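Local coordinates for CYCLIN domain-containing protein (Chaetomium thermophilum, PDB 6Z3U) that probably regulates a cyclin-dependent protein kinase as the cyclin subunit of the three-chain CAK complex, at residues Ser22-Leu28 and Asp229-His233; Thr116-Phe121 and Ile179-Val185. All coordinates share one frame; numbering follows the deposited sequence.

Contact 1 (Ser22-Leu28 and Asp229-His233)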
ATOM      1  N   SER A  22     -12.680 -11.225  -2.952  1.00 55.74           N
ATOM      2  CA  SER A  22     -12.665 -12.215  -4.022  1.00 60.29           C
ATOM      3  C   SER A  22     -13.698 -13.276  -3.678  1.00 56.79           C
ATOM      4  O   SER A  22     -13.598 -13.922  -2.630  1.00 57.13           O
ATOM      5  CB  SER A  22     -11.278 -12.839  -4.197  1.00 69.79           C
ATOM      6  OG  SER A  22     -10.358 -11.907  -4.743  1.00 58.93           O
ATOM      7  N   PHE A  23     -14.693 -13.440  -4.548  1.00 64.59           N
ATOM      8  CA  PHE A  23     -15.786 -14.370  -4.318  1.00 68.74           C
ATOM      9  C   PHE A  23     -16.135 -15.063  -5.626  1.00 69.47           C
ATOM     10  O   PHE A  23     -15.599 -14.743  -6.690  1.00 68.57           O
ATOM     11  CB  PHE A  23     -17.027 -13.662  -3.762  1.00 66.84           C
ATOM     12  CG  PHE A  23     -16.714 -12.461  -2.918  1.00 71.13           C
ATOM     13  CD1 PHE A  23     -16.415 -12.600  -1.574  1.00 85.19           C
ATOM     14  CD2 PHE A  23     -16.732 -11.189  -3.468  1.00 64.54           C
ATOM     15  CE1 PHE A  23     -16.129 -11.495  -0.794  1.00 83.40           C
ATOM     16  CE2 PHE A  23     -16.450 -10.079  -2.694  1.00 63.15           C
ATOM     17  CZ  PHE A  23     -16.151 -10.232  -1.355  1.00 68.18           C
ATOM     18  N   SER A  24     -17.043 -16.026  -5.533  1.00 69.11           N
ATOM     19  CA  SER A  24     -17.623 -16.648  -6.707  1.00 63.44           C
ATOM     20  C   SER A  24     -18.816 -15.828  -7.196  1.00 63.97           C
ATOM     21  O   SER A  24     -19.444 -15.111  -6.409  1.00 68.19           O
ATOM     22  CB  SER A  24     -18.073 -18.069  -6.387  1.00 68.48           C
ATOM     23  OG  SER A  24     -19.187 -18.065  -5.509  1.00 67.17           O
ATOM     24  N   PRO A  25     -19.150 -15.911  -8.481  1.00 60.92           N
ATOM     25  CA  PRO A  25     -20.318 -15.160  -8.971  1.00 55.18           C
ATOM     26  C   PRO A  25     -21.581 -15.436  -8.177  1.00 55.33           C
ATOM     27  O   PRO A  25     -22.407 -14.530  -8.005  1.00 58.61           O
ATOM     28  CB  PRO A  25     -20.442 -15.627 -10.428  1.00 65.69           C
ATOM     29  CG  PRO A  25     -19.061 -16.054 -10.807  1.00 67.00           C
ATOM     30  CD  PRO A  25     -18.465 -16.643  -9.561  1.00 63.79           C
ATOM     31  N   SER A  26     -21.752 -16.659  -7.672  1.00 53.90           N
ATOM     32  CA  SER A  26     -22.922 -16.954  -6.853  1.00 56.27           C
ATOM     33  C   SER A  26     -22.847 -16.221  -5.520  1.00 69.00           C
ATOM     34  O   SER A  26     -23.854 -15.692  -5.037  1.00 70.07           O
ATOM     35  CB  SER A  26     -23.042 -18.462  -6.634  1.00 60.27           C
ATOM     36  OG  SER A  26     -24.244 -18.788  -5.955  1.00 62.40           O
ATOM     37  N   GLN A  27     -21.657 -16.173  -4.917  1.00 63.88           N
ATOM     38  CA  GLN A  27     -21.487 -15.428  -3.674  1.00 62.91           C
ATOM     39  C   GLN A  27     -21.705 -13.936  -3.891  1.00 59.40           C
ATOM     40  O   GLN A  27     -22.303 -13.259  -3.046  1.00 51.91           O
ATOM     41  CB  GLN A  27     -20.093 -15.688  -3.105  1.00 68.43           C
ATOM     42  CG  GLN A  27     -19.931 -17.049  -2.450  1.00 64.01           C
ATOM     43  CD  GLN A  27     -18.478 -17.394  -2.182  1.00 65.95           C
ATOM     44  OE1 GLN A  27     -17.972 -18.408  -2.662  1.00 71.03           O
ATOM     45  NE2 GLN A  27     -17.797 -16.547  -1.418  1.00 68.21           N
ATOM     46  N   LEU A  28     -21.229 -13.406  -5.021  1.00 65.05           N
ATOM     47  CA  LEU A  28     -21.379 -11.980  -5.293  1.00 55.09           C
ATOM     48  C   LEU A  28     -22.847 -11.595  -5.414  1.00 55.44           C
ATOM     49  O   LEU A  28     -23.278 -10.580  -4.856  1.00 61.93           O
ATOM     50  CB  LEU A  28     -20.627 -11.610  -6.571  1.00 50.74           C
ATOM     51  CG  LEU A  28     -20.105 -10.175  -6.667  1.00 46.26           C
ATOM     52  CD1 LEU A  28     -18.966  -9.960  -5.687  1.00 56.11           C
ATOM     53  CD2 LEU A  28     -19.651  -9.859  -8.084  1.00 48.24           C
ATOM     54  N   ASP A 229     -17.258  -7.317 -13.305  1.00 59.19           N
ATOM     55  CA  ASP A 229     -16.849  -7.953 -12.057  1.00 58.32           C
ATOM     56  C   ASP A 229     -15.558  -8.755 -12.193  1.00 60.02           C
ATOM     57  O   ASP A 229     -15.376  -9.754 -11.484  1.00 62.19           O
ATOM     58  CB  ASP A 229     -17.974  -8.851 -11.538  1.00 56.13           C
ATOM     59  CG  ASP A 229     -19.227  -8.073 -11.196  1.00 54.72           C
ATOM     60  OD1 ASP A 229     -19.129  -6.846 -10.980  1.00 44.47           O
ATOM     61  OD2 ASP A 229     -20.310  -8.691 -11.138  1.00 56.30           O
ATOM     62  N   ALA A 230     -14.650  -8.341 -13.078  1.00 63.53           N
ATOM     63  CA  ALA A 230     -13.441  -9.123 -13.318  1.00 62.09           C
ATOM     64  C   ALA A 230     -12.600  -9.259 -12.052  1.00 59.32           C
ATOM     65  O   ALA A 230     -12.115 -10.352 -11.737  1.00 58.55           O
ATOM     66  CB  ALA A 230     -12.620  -8.483 -14.438  1.00 61.80           C
ATOM     67  N   TYR A 231     -12.417  -8.164 -11.312  1.00 54.18           N
ATOM     68  CA  TYR A 231     -11.536  -8.201 -10.147  1.00 49.40           C
ATOM     69  C   TYR A 231     -12.017  -9.196  -9.100  1.00 51.90           C
ATOM     70  O   TYR A 231     -11.199  -9.788  -8.387  1.00 49.40           O
ATOM     71  CB  TYR A 231     -11.426  -6.807  -9.527  1.00 48.11           C
ATOM     72  CG  TYR A 231     -10.433  -5.892 -10.207  1.00 44.20           C
ATOM     73  CD1 TYR A 231     -10.366  -5.810 -11.591  1.00 47.87           C
ATOM     74  CD2 TYR A 231      -9.572  -5.098  -9.462  1.00 43.03           C
ATOM     75  CE1 TYR A 231      -9.461  -4.972 -12.213  1.00 40.54           C
ATOM     76  CE2 TYR A 231      -8.666  -4.255 -10.076  1.00 45.07           C
ATOM     77  CZ  TYR A 231      -8.617  -4.195 -11.451  1.00 41.08           C
ATOM     78  OH  TYR A 231      -7.717  -3.360 -12.067  1.00 45.36           O
ATOM     79  N   PHE A 232     -13.332  -9.404  -8.997  1.00 54.87           N
ATOM     80  CA  PHE A 232     -13.872 -10.241  -7.934  1.00 56.95           C
ATOM     81  C   PHE A 232     -13.678 -11.731  -8.189  1.00 57.66           C
ATOM     82  O   PHE A 232     -13.682 -12.513  -7.233  1.00 58.88           O
ATOM     83  CB  PHE A 232     -15.369  -9.969  -7.746  1.00 54.39           C
ATOM     84  CG  PHE A 232     -15.691  -8.545  -7.387  1.00 47.60           C
ATOM     85  CD1 PHE A 232     -15.181  -7.972  -6.234  1.00 44.67           C
ATOM     86  CD2 PHE A 232     -16.523  -7.789  -8.194  1.00 39.90           C
ATOM     87  CE1 PHE A 232     -15.482  -6.665  -5.904  1.00 38.57           C
ATOM     88  CE2 PHE A 232     -16.827  -6.485  -7.867  1.00 39.15           C
ATOM     89  CZ  PHE A 232     -16.307  -5.923  -6.721  1.00 37.63           C
ATOM     90  N   HIS A 233     -13.501 -12.139  -9.447  1.00 61.76           N
ATOM     91  CA  HIS A 233     -13.424 -13.548  -9.795  1.00 61.87           C
ATOM     92  C   HIS A 233     -12.090 -13.968 -10.392  1.00 61.18           C
ATOM     93  O   HIS A 233     -11.869 -15.171 -10.569  1.00 54.22           O
ATOM     94  CB  HIS A 233     -14.541 -13.906 -10.788  1.00 65.49           C
ATOM     95  CG  HIS A 233     -15.880 -13.361 -10.405  1.00 57.82           C
ATOM     96  ND1 HIS A 233     -16.492 -13.663  -9.208  1.00 52.53           N
ATOM     97  CD2 HIS A 233     -16.724 -12.528 -11.060  1.00 64.11           C
ATOM     98  CE1 HIS A 233     -17.656 -13.042  -9.142  1.00 63.41           C
ATOM     99  NE2 HIS A 233     -17.820 -12.347 -10.254  1.00 64.47           N
TER
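Two side-chain rotations bring Leu28 and His233 into contact. At His233, CG stands anti to the carbonyl carbon, beside its own backbone N (chi1 -46°), and the imidazole swings in against Phe23, Pro25 and Leu28; at Leu28, CG lies anti to the backbone N (chi1 -152°), which carries both methyls across to segment 229-233. The result illustrates how an incoming chain can be fixed by backbone and ring together. Phe23 N donates to Phe232 O (3.0 Å), while Phe23 O receives ND1 of His233 at 2.9 Å, with the N-H pointing fairly straight at the oxygen (155°). That oxygen lies close to the imidazole plane, although the nitrogen sits above the plane of the carbonyl. One peptide residue thus uses both its N-H and its C=O. Pro25 CG rests over one imidazole face, 3.8 Å from the centroid of His233, and Phe232 CB lies over the opposite face; together with the ND1 bond they help fix how the ring is turned. Leu28 divides its work: CD1 sits over a face of the Phe232 ring, 4.2 Å from its centroid, and CD2 packs against Phe232 CD2 (3.8 Å). Asp229 turns its carboxylate to Arg32 in a salt bridge. Ser24 N-caps helix 25-48, its OG accepting from Gln27 N (3.2 Å) and also bonding Glu67 of the RING-type protein chain. The contact therefore joins the start of helix 25-48 to segment 229-233, with helix 108-124 meeting Leu28, Asp229 and Tyr231, and helix 313-330 touching Asp229, Ala230 and His233.

Contact 2 (Thr116-Phe121 and Ile179-Val185)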
ATOM      1  N   THR A 116     -12.414   0.669  -8.161  1.00 38.15           N
ATOM      2  CA  THR A 116     -12.570  -0.535  -7.351  1.00 34.82           C
ATOM      3  C   THR A 116     -13.158  -0.209  -5.983  1.00 40.73           C
ATOM      4  O   THR A 116     -14.038  -0.927  -5.491  1.00 45.02           O
ATOM      5  CB  THR A 116     -11.226  -1.248  -7.202  1.00 35.41           C
ATOM      6  OG1 THR A 116     -10.728  -1.606  -8.498  1.00 35.65           O
ATOM      7  CG2 THR A 116     -11.378  -2.505  -6.357  1.00 40.32           C
ATOM      8  N   PHE A 117     -12.682   0.866  -5.346  1.00 38.73           N
ATOM      9  CA  PHE A 117     -13.297   1.311  -4.100  1.00 39.69           C
ATOM     10  C   PHE A 117     -14.786   1.582  -4.292  1.00 39.12           C
ATOM     11  O   PHE A 117     -15.603   1.268  -3.419  1.00 42.05           O
ATOM     12  CB  PHE A 117     -12.603   2.571  -3.577  1.00 34.70           C
ATOM     13  CG  PHE A 117     -11.228   2.333  -3.012  1.00 29.62           C
ATOM     14  CD1 PHE A 117     -10.742   1.051  -2.809  1.00 41.47           C
ATOM     15  CD2 PHE A 117     -10.422   3.408  -2.671  1.00 32.10           C
ATOM     16  CE1 PHE A 117      -9.480   0.846  -2.287  1.00 36.84           C
ATOM     17  CE2 PHE A 117      -9.158   3.210  -2.146  1.00 39.46           C
ATOM     18  CZ  PHE A 117      -8.686   1.927  -1.955  1.00 38.92           C
ATOM     19  N   PHE A 118     -15.156   2.177  -5.428  1.00 41.52           N
ATOM     20  CA  PHE A 118     -16.563   2.458  -5.691  1.00 37.46           C
ATOM     21  C   PHE A 118     -17.363   1.164  -5.790  1.00 40.88           C
ATOM     22  O   PHE A 118     -18.424   1.029  -5.172  1.00 43.09           O
ATOM     23  CB  PHE A 118     -16.693   3.291  -6.968  1.00 34.64           C
ATOM     24  CG  PHE A 118     -18.095   3.752  -7.253  1.00 44.46           C
ATOM     25  CD1 PHE A 118     -18.591   4.905  -6.668  1.00 35.24           C
ATOM     26  CD2 PHE A 118     -18.906   3.048  -8.128  1.00 48.62           C
ATOM     27  CE1 PHE A 118     -19.875   5.333  -6.931  1.00 38.80           C
ATOM     28  CE2 PHE A 118     -20.190   3.474  -8.398  1.00 38.56           C
ATOM     29  CZ  PHE A 118     -20.675   4.618  -7.799  1.00 44.91           C
ATOM     30  N   LYS A 119     -16.859   0.191  -6.555  1.00 43.44           N
ATOM     31  CA  LYS A 119     -17.566  -1.079  -6.689  1.00 44.78           C
ATOM     32  C   LYS A 119     -17.623  -1.820  -5.360  1.00 42.52           C
ATOM     33  O   LYS A 119     -18.643  -2.432  -5.023  1.00 44.40           O
ATOM     34  CB  LYS A 119     -16.891  -1.957  -7.744  1.00 45.36           C
ATOM     35  CG  LYS A 119     -16.957  -1.417  -9.159  1.00 40.22           C
ATOM     36  CD  LYS A 119     -16.265  -2.359 -10.138  1.00 40.65           C
ATOM     37  CE  LYS A 119     -17.251  -3.302 -10.817  1.00 48.24           C
ATOM     38  NZ  LYS A 119     -18.380  -2.592 -11.487  1.00 63.10           N
ATOM     39  N   ARG A 120     -16.535  -1.775  -4.594  1.00 40.11           N
ATOM     40  CA  ARG A 120     -16.519  -2.451  -3.303  1.00 45.77           C
ATOM     41  C   ARG A 120     -17.440  -1.769  -2.302  1.00 49.63           C
ATOM     42  O   ARG A 120     -18.049  -2.442  -1.462  1.00 52.90           O
ATOM     43  CB  ARG A 120     -15.090  -2.495  -2.761  1.00 43.19           C
ATOM     44  CG  ARG A 120     -14.158  -3.415  -3.530  1.00 36.32           C
ATOM     45  CD  ARG A 120     -12.778  -3.400  -2.910  1.00 41.98           C
ATOM     46  NE  ARG A 120     -11.835  -4.252  -3.622  1.00 45.90           N
ATOM     47  CZ  ARG A 120     -10.580  -4.452  -3.238  1.00 47.10           C
ATOM     48  NH1 ARG A 120     -10.115  -3.857  -2.148  1.00 38.80           N
ATOM     49  NH2 ARG A 120      -9.790  -5.248  -3.944  1.00 56.24           N
ATOM     50  N   PHE A 121     -17.569  -0.443  -2.378  1.00 45.76           N
ATOM     51  CA  PHE A 121     -18.431   0.265  -1.438  1.00 40.25           C
ATOM     52  C   PHE A 121     -19.883  -0.162  -1.601  1.00 45.19           C
ATOM     53  O   PHE A 121     -20.593  -0.366  -0.609  1.00 47.96           O
ATOM     54  CB  PHE A 121     -18.292   1.774  -1.641  1.00 49.53           C
ATOM     55  CG  PHE A 121     -19.180   2.594  -0.745  1.00 51.36           C
ATOM     56  CD1 PHE A 121     -18.792   2.896   0.551  1.00 49.22           C
ATOM     57  CD2 PHE A 121     -20.402   3.064  -1.199  1.00 48.55           C
ATOM     58  CE1 PHE A 121     -19.607   3.651   1.376  1.00 45.29           C
ATOM     59  CE2 PHE A 121     -21.221   3.817  -0.376  1.00 49.03           C
ATOM     60  CZ  PHE A 121     -20.823   4.110   0.911  1.00 46.34           C
ATOM     61  N   ILE A 179     -15.220  -0.267   2.247  1.00 40.10           N
ATOM     62  CA  ILE A 179     -14.245  -1.134   1.594  1.00 39.12           C
ATOM     63  C   ILE A 179     -13.531  -1.976   2.645  1.00 38.93           C
ATOM     64  O   ILE A 179     -12.562  -2.680   2.341  1.00 38.19           O
ATOM     65  CB  ILE A 179     -13.239  -0.320   0.758  1.00 35.06           C
ATOM     66  CG1 ILE A 179     -12.430   0.632   1.643  1.00 33.84           C
ATOM     67  CG2 ILE A 179     -13.968   0.459  -0.327  1.00 42.60           C
ATOM     68  CD1 ILE A 179     -11.314   1.344   0.905  1.00 33.69           C
ATOM     69  N   ARG A 180     -14.001  -1.900   3.889  1.00 34.16           N
ATOM     70  CA  ARG A 180     -13.505  -2.752   4.967  1.00 38.43           C
ATOM     71  C   ARG A 180     -12.023  -2.502   5.237  1.00 38.75           C
ATOM     72  O   ARG A 180     -11.270  -3.417   5.577  1.00 45.92           O
ATOM     73  CB  ARG A 180     -13.761  -4.227   4.651  1.00 38.56           C
ATOM     74  CG  ARG A 180     -15.237  -4.597   4.617  1.00 39.24           C
ATOM     75  CD  ARG A 180     -15.432  -6.100   4.698  1.00 46.01           C
ATOM     76  NE  ARG A 180     -15.022  -6.625   5.997  1.00 39.93           N
ATOM     77  CZ  ARG A 180     -14.934  -7.918   6.290  1.00 46.75           C
ATOM     78  NH1 ARG A 180     -14.551  -8.300   7.501  1.00 58.21           N
ATOM     79  NH2 ARG A 180     -15.224  -8.830   5.373  1.00 64.22           N
ATOM     80  N   PHE A 181     -11.600  -1.248   5.098  1.00 32.28           N
ATOM     81  CA  PHE A 181     -10.252  -0.823   5.463  1.00 31.08           C
ATOM     82  C   PHE A 181      -9.174  -1.510   4.631  1.00 31.00           C
ATOM     83  O   PHE A 181      -8.005  -1.534   5.025  1.00 30.86           O
ATOM     84  CB  PHE A 181      -9.993  -1.068   6.954  1.00 34.39           C
ATOM     85  CG  PHE A 181     -11.039  -0.478   7.855  1.00 33.26           C
ATOM     86  CD1 PHE A 181     -10.960   0.845   8.253  1.00 33.35           C
ATOM     87  CD2 PHE A 181     -12.103  -1.244   8.301  1.00 35.39           C
ATOM     88  CE1 PHE A 181     -11.919   1.393   9.082  1.00 36.07           C
ATOM     89  CE2 PHE A 181     -13.067  -0.701   9.130  1.00 40.21           C
ATOM     90  CZ  PHE A 181     -12.974   0.619   9.521  1.00 41.50           C
ATOM     91  N   ALA A 182      -9.543  -2.080   3.488  1.00 36.62           N
ATOM     92  CA  ALA A 182      -8.593  -2.733   2.588  1.00 38.71           C
ATOM     93  C   ALA A 182      -8.185  -1.717   1.526  1.00 39.10           C
ATOM     94  O   ALA A 182      -8.936  -1.450   0.585  1.00 43.89           O
ATOM     95  CB  ALA A 182      -9.206  -3.983   1.966  1.00 46.72           C
ATOM     96  N   LEU A 183      -6.988  -1.148   1.682  1.00 38.11           N
ATOM     97  CA  LEU A 183      -6.504  -0.095   0.800  1.00 36.97           C
ATOM     98  C   LEU A 183      -5.535  -0.590  -0.266  1.00 43.18           C
ATOM     99  O   LEU A 183      -5.231   0.164  -1.199  1.00 35.42           O
ATOM    100  CB  LEU A 183      -5.826   1.007   1.623  1.00 29.04           C
ATOM    101  CG  LEU A 183      -6.751   2.070   2.219  1.00 30.52           C
ATOM    102  CD1 LEU A 183      -7.968   1.446   2.871  1.00 29.26           C
ATOM    103  CD2 LEU A 183      -5.991   2.922   3.220  1.00 35.26           C
ATOM    104  N   ASP A 184      -5.047  -1.825  -0.158  1.00 49.99           N
ATOM    105  CA  ASP A 184      -4.083  -2.375  -1.111  1.00 44.70           C
ATOM    106  C   ASP A 184      -4.848  -3.095  -2.215  1.00 56.60           C
ATOM    107  O   ASP A 184      -5.316  -4.222  -2.031  1.00 55.93           O
ATOM    108  CB  ASP A 184      -3.093  -3.303  -0.412  1.00 43.27           C
ATOM    109  CG  ASP A 184      -3.770  -4.466   0.298  1.00 50.97           C
ATOM    110  OD1 ASP A 184      -4.812  -4.250   0.954  1.00 60.30           O
ATOM    111  OD2 ASP A 184      -3.253  -5.599   0.204  1.00 49.46           O
ATOM    112  N   VAL A 185      -4.979  -2.439  -3.368  1.00 63.03           N
ATOM    113  CA  VAL A 185      -5.663  -2.994  -4.527  1.00 49.93           C
ATOM    114  C   VAL A 185      -4.623  -3.314  -5.591  1.00 47.94           C
ATOM    115  O   VAL A 185      -3.707  -2.520  -5.837  1.00 43.98           O
ATOM    116  CB  VAL A 185      -6.724  -2.028  -5.088  1.00 44.77           C
ATOM    117  CG1 VAL A 185      -7.587  -2.739  -6.118  1.00 54.48           C
ATOM    118  CG2 VAL A 185      -7.572  -1.450  -3.966  1.00 50.95           C
TER
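Phe117 and Ile179 meet in the CH-pi interaction at the centre of this contact, a good example of a helix side chain packed by a loop without any hydrogen bond across. Ile179 CD1 stands over the middle of the Phe117 ring, 3.7 Å from its centroid and only 12° off the normal. It gets there because CG1 lies between the backbone N and the carbonyl carbon (chi1 62°), with the chain then extended to CD1; CG2 is left beside the helix backbone, 3.6 Å from Phe117 O.

Apolar packing continues at Val185, whose two methyls part company. CG2 comes obliquely to CE1 of Phe117, whereas CG1 lies 3.8 Å from Thr116 CG2, the two side chains sliding past each other in opposite directions. With an alanine here instead of Phe117, Ile179 CD1 would probably lose the ring face it covers and Val185 CG2 its aromatic neighbour, opening a gap between helix and loop.

The loop begins at the end of helix 172-178, which closes in a Schellman motif with Arg180, of positive phi, as C-prime residue. The same residues form a type I' turn from Ile179 to Ala182, Ala182 N bonding to Ile179 O (3.3 Å), and that oxygen also accepts from Trp21 NE1. In this cyclin the turn also faces the kinase: Arg180 and Phe181 pack on Met84 and Leu168 of the protein kinase chain.

Polar atoms come near without a hydrogen bond across the contact. Leu183 O lies at the edge of the Phe117 ring, near its plane, 4.0 Å from CZ. The extended Arg120 chain brings NH1 to 3.8 Å from Ala182 O, which sits at the guanidinium edge, while Thr116 OG1 bonds back to Ala112 O within its own helix.

How the contacts relate
The two contacts are nested along the chain: residues 22-28 come first, then 116-121 and 179-185 of contact 2, and finally 229-233, which closes contact 1. Their centres lie about 14 Å apart, and helix 108-124 connects them. That helix presents Phe117 and Arg120 to the 179-185 loop, while Thr116, Lys119 and Arg120 also pack against segment 229-233, as where Tyr231 CE2 lies 3.7 Å from Thr116 OG1. The N-terminal region thus reaches part of the C-terminal cyclin domain beside a helix of the first cyclin repeat. Contact 1 borders the RING-type protein chain and contact 2 the kinase chain, so packing that runs through helix 108-124 probably ties the two partner-facing regions together.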